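PDB 4Q9D: benzoylformate decarboxylase from Mycobacterium smegmatis, which belongs to the thiamine pyrophosphate-dependent enzyme family, whose chains pair two cofactor-binding-type domains with a central Rossmann-like domain, and carries a magnesium ion. Local coordinates for residues Q49-D58 with G77-A88. Residues are numbered along the deposited sequence; the frame is centred on the assembly and turned at random.
Sequences QEASALAMAD and GTGNAMGSLVAA
Ala51 O takes two donors: the hydroxyl of Ser84, whose OG lies 2.6 Å from Ala51 O, and the amide of Ala55 one turn on in its own helix. Ser84 OG meets this carbonyl at a C=O...O angle of 120°, somewhat tilted from its plane. The serine adds to the helical bond without replacing it, since Ala55 N still stands 3.2 Å from Ala51 O. The contact belongs to the N-terminal TPP-binding domain, an alpha/beta fold on a parallel sheet: strand 68-72 and helix 74-80 lie in sequence between helices 50-64 and 82-90, and helix 50-64 touches both of the other helices around the break at Ala81. Segments 50-58 and 82-88 run nearly parallel, at 18° and 8.1 Å between axes. The nearest backbone approach comes at the break, where the CA atoms of Ala51 and Ala81 are 4.2 Å apart.

At the helix start, Gln49 caps Ala51 N through OE1. A bend at chi2 of Glu50 lays its carboxylate beside Gly77 CA, with OE1 at the amide nitrogen of Asn80. Asn80 ND2 donates to Glu50 OE1 across 2.9 Å in a nearly straight bond (170°); the acceptor sits in the amide plane, but the donor stands above the carboxylate plane. Tyr439 of a second subunit packs on Glu50.

Leu54 fills the middle, CD1 touching Ala81 CB at 3.7 Å and CD2 Ala88 CB at 4.0 Å, with Leu95 and Ile97 of the sheet also against it. Asp58 closes the far end, OD1 hydrogen-bonded to Thr93 OG1 and OD2 to Trp407 NE1; a water donates to both Asp58 OD2 and Ser84 O, lying 2.7 Å from the latter.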
loop_
_atom_site.group_PDB
_atom_site.type_symbol
_atom_site.label_atom_id
_atom_site.label_comp_id
_atom_site.label_asym_id
_atom_site.label_seq_id
_atom_site.Cartn_x
_atom_site.Cartn_y
_atom_site.Cartn_z
ATOM N N GLN B 49 4.635 21.623 -17.213
ATOM C CA GLN B 49 4.052 20.314 -16.883
ATOM C C GLN B 49 4.863 19.701 -15.759
ATOM O O GLN B 49 6.076 19.939 -15.666
ATOM C CB GLN B 49 4.014 19.372 -18.102
ATOM C CG GLN B 49 2.889 18.270 -18.041
ATOM C CD GLN B 49 3.411 16.865 -17.663
ATOM O OE1 GLN B 49 4.591 16.693 -17.337
ATOM N NE2 GLN B 49 2.527 15.858 -17.726
ATOM N N GLU B 50 4.200 18.914 -14.909
ATOM C CA GLU B 50 4.802 18.435 -13.667
ATOM C C GLU B 50 5.946 17.445 -13.850
ATOM O O GLU B 50 6.852 17.408 -13.013
ATOM C CB GLU B 50 3.736 17.852 -12.731
ATOM C CG GLU B 50 2.821 18.894 -12.166
ATOM C CD GLU B 50 1.579 19.156 -13.039
ATOM O OE1 GLU B 50 1.491 18.628 -14.184
ATOM O OE2 GLU B 50 0.678 19.883 -12.540
ATOM N N ALA B 51 5.936 16.654 -14.929
ATOM C CA ALA B 51 7.076 15.746 -15.143
ATOM C C ALA B 51 8.350 16.584 -15.236
ATOM O O ALA B 51 9.409 16.200 -14.745
ATOM C CB ALA B 51 6.897 14.929 -16.427
ATOM N N SER B 52 8.232 17.737 -15.895
ATOM C CA SER B 52 9.342 18.675 -16.053
ATOM C C SER B 52 9.717 19.339 -14.726
ATOM O O SER B 52 10.885 19.473 -14.417
ATOM C CB SER B 52 8.976 19.767 -17.063
ATOM O OG SER B 52 9.233 19.313 -18.376
ATOM N N ALA B 53 8.724 19.764 -13.949
ATOM C CA ALA B 53 9.010 20.393 -12.669
ATOM C C ALA B 53 9.872 19.489 -11.786
ATOM O O ALA B 53 10.851 19.919 -11.192
ATOM C CB ALA B 53 7.693 20.738 -11.948
ATOM N N LEU B 54 9.494 18.224 -11.666
ATOM C CA LEU B 54 10.199 17.380 -10.725
ATOM C C LEU B 54 11.600 16.997 -11.260
ATOM O O LEU B 54 12.564 17.001 -10.502
ATOM C CB LEU B 54 9.347 16.157 -10.368
ATOM C CG LEU B 54 9.776 15.329 -9.149
ATOM C CD1 LEU B 54 8.592 14.520 -8.645
ATOM C CD2 LEU B 54 10.944 14.360 -9.563
ATOM N N ALA B 55 11.716 16.717 -12.564
ATOM C CA ALA B 55 13.019 16.380 -13.163
ATOM C C ALA B 55 13.943 17.595 -13.132
ATOM O O ALA B 55 15.140 17.457 -12.968
ATOM C CB ALA B 55 12.844 15.856 -14.619
ATOM N N MET B 56 13.370 18.791 -13.264
ATOM C CA MET B 56 14.133 20.034 -13.161
ATOM C C MET B 56 14.691 20.171 -11.741
ATOM O O MET B 56 15.859 20.518 -11.549
ATOM C CB MET B 56 13.220 21.225 -13.483
ATOM C CG MET B 56 13.914 22.488 -13.932
ATOM S SD MET B 56 12.690 23.751 -14.377
ATOM C CE MET B 56 11.934 22.941 -15.800
ATOM N N ALA B 57 13.859 19.876 -10.742
ATOM C CA ALA B 57 14.294 19.962 -9.352
ATOM C C ALA B 57 15.391 18.960 -9.125
ATOM O O ALA B 57 16.349 19.240 -8.404
ATOM C CB ALA B 57 13.116 19.689 -8.377
ATOM N N ASP B 58 15.242 17.785 -9.740
ATOM C CA ASP B 58 16.237 16.709 -9.635
ATOM C C ASP B 58 17.595 17.247 -10.140
ATOM O O ASP B 58 18.607 17.193 -9.437
ATOM C CB ASP B 58 15.761 15.514 -10.481
ATOM C CG ASP B 58 16.605 14.261 -10.309
ATOM O OD1 ASP B 58 17.614 14.254 -9.555
ATOM O OD2 ASP B 58 16.219 13.228 -10.930
ATOM N N GLY B 77 -1.537 16.641 -10.328
ATOM C CA GLY B 77 -0.174 17.114 -10.516
ATOM C C GLY B 77 0.822 16.105 -9.962
ATOM O O GLY B 77 1.879 15.832 -10.580
ATOM N N THR B 78 0.506 15.547 -8.794
ATOM C CA THR B 78 1.362 14.494 -8.252
ATOM C C THR B 78 1.486 13.387 -9.288
ATOM O O THR B 78 2.574 12.884 -9.577
ATOM C CB THR B 78 0.823 13.978 -6.906
ATOM O OG1 THR B 78 0.821 15.080 -5.985
ATOM C CG2 THR B 78 1.699 12.898 -6.366
ATOM N N GLY B 79 0.362 13.024 -9.873
ATOM C CA GLY B 79 0.360 11.906 -10.792
ATOM C C GLY B 79 1.210 12.184 -12.019
ATOM O O GLY B 79 1.952 11.317 -12.448
ATOM N N ASN B 80 1.105 13.397 -12.575
ATOM C CA ASN B 80 1.881 13.773 -13.755
ATOM C C ASN B 80 3.387 13.673 -13.539
ATOM O O ASN B 80 4.135 13.508 -14.492
ATOM C CB ASN B 80 1.531 15.206 -14.181
ATOM C CG ASN B 80 0.235 15.285 -14.968
ATOM O OD1 ASN B 80 -0.348 14.259 -15.397
ATOM N ND2 ASN B 80 -0.227 16.508 -15.175
ATOM N N ALA B 81 3.818 13.801 -12.282
ATOM C CA ALA B 81 5.243 13.776 -11.906
ATOM C C ALA B 81 5.790 12.393 -11.538
ATOM O O ALA B 81 6.973 12.282 -11.231
ATOM C CB ALA B 81 5.516 14.780 -10.727
ATOM N N MET B 82 4.938 11.357 -11.512
ATOM C CA MET B 82 5.364 10.056 -10.963
ATOM C C MET B 82 6.484 9.424 -11.768
ATOM O O MET B 82 7.257 8.664 -11.213
ATOM C CB MET B 82 4.206 9.037 -10.873
ATOM C CG MET B 82 3.087 9.434 -9.931
ATOM S SD MET B 82 3.620 9.077 -8.285
ATOM C CE MET B 82 3.907 7.250 -8.375
ATOM N N GLY B 83 6.549 9.693 -13.073
ATOM C CA GLY B 83 7.622 9.130 -13.895
ATOM C C GLY B 83 8.963 9.741 -13.520
ATOM O O GLY B 83 9.973 9.054 -13.349
ATOM N N SER B 84 9.000 11.058 -13.414
ATOM C CA SER B 84 10.223 11.737 -12.966
ATOM C C SER B 84 10.552 11.351 -11.523
ATOM O O SER B 84 11.716 11.287 -11.134
ATOM C CB SER B 84 10.053 13.263 -13.063
ATOM O OG SER B 84 9.845 13.662 -14.392
ATOM N N LEU B 85 9.522 11.069 -10.721
ATOM C CA LEU B 85 9.761 10.630 -9.350
ATOM C C LEU B 85 10.627 9.324 -9.311
ATOM O O LEU B 85 11.581 9.217 -8.550
ATOM C CB LEU B 85 8.415 10.457 -8.593
ATOM C CG LEU B 85 8.587 9.922 -7.170
ATOM C CD1 LEU B 85 9.434 10.888 -6.298
ATOM C CD2 LEU B 85 7.199 9.623 -6.523
ATOM N N VAL B 86 10.296 8.346 -10.145
ATOM C CA VAL B 86 11.081 7.108 -10.225
ATOM C C VAL B 86 12.552 7.436 -10.506
ATOM O O VAL B 86 13.447 6.954 -9.827
ATOM C CB VAL B 86 10.549 6.191 -11.356
ATOM C CG1 VAL B 86 11.406 4.867 -11.490
ATOM C CG2 VAL B 86 9.098 5.857 -11.105
ATOM N N ALA B 87 12.788 8.307 -11.488
ATOM C CA ALA B 87 14.155 8.736 -11.815
ATOM C C ALA B 87 14.888 9.367 -10.621
ATOM O O ALA B 87 16.044 9.055 -10.364
ATOM C CB ALA B 87 14.145 9.701 -13.021
ATOM N N ALA B 88 14.218 10.269 -9.902
ATOM C CA ALA B 88 14.812 10.919 -8.736
ATOM C C ALA B 88 15.100 9.886 -7.644
ATOM O O ALA B 88 16.116 9.939 -6.952
ATOM C CB ALA B 88 13.860 12.035 -8.197
HETATM O O HOH W 1 3.729 13.257 -16.953
HETATM O O HOH W 2 3.092 13.059 -17.233
HETATM O O HOH W 3 13.409 13.257 -11.767
HETATM O O HOH W 4 17.424 11.012 -11.902
#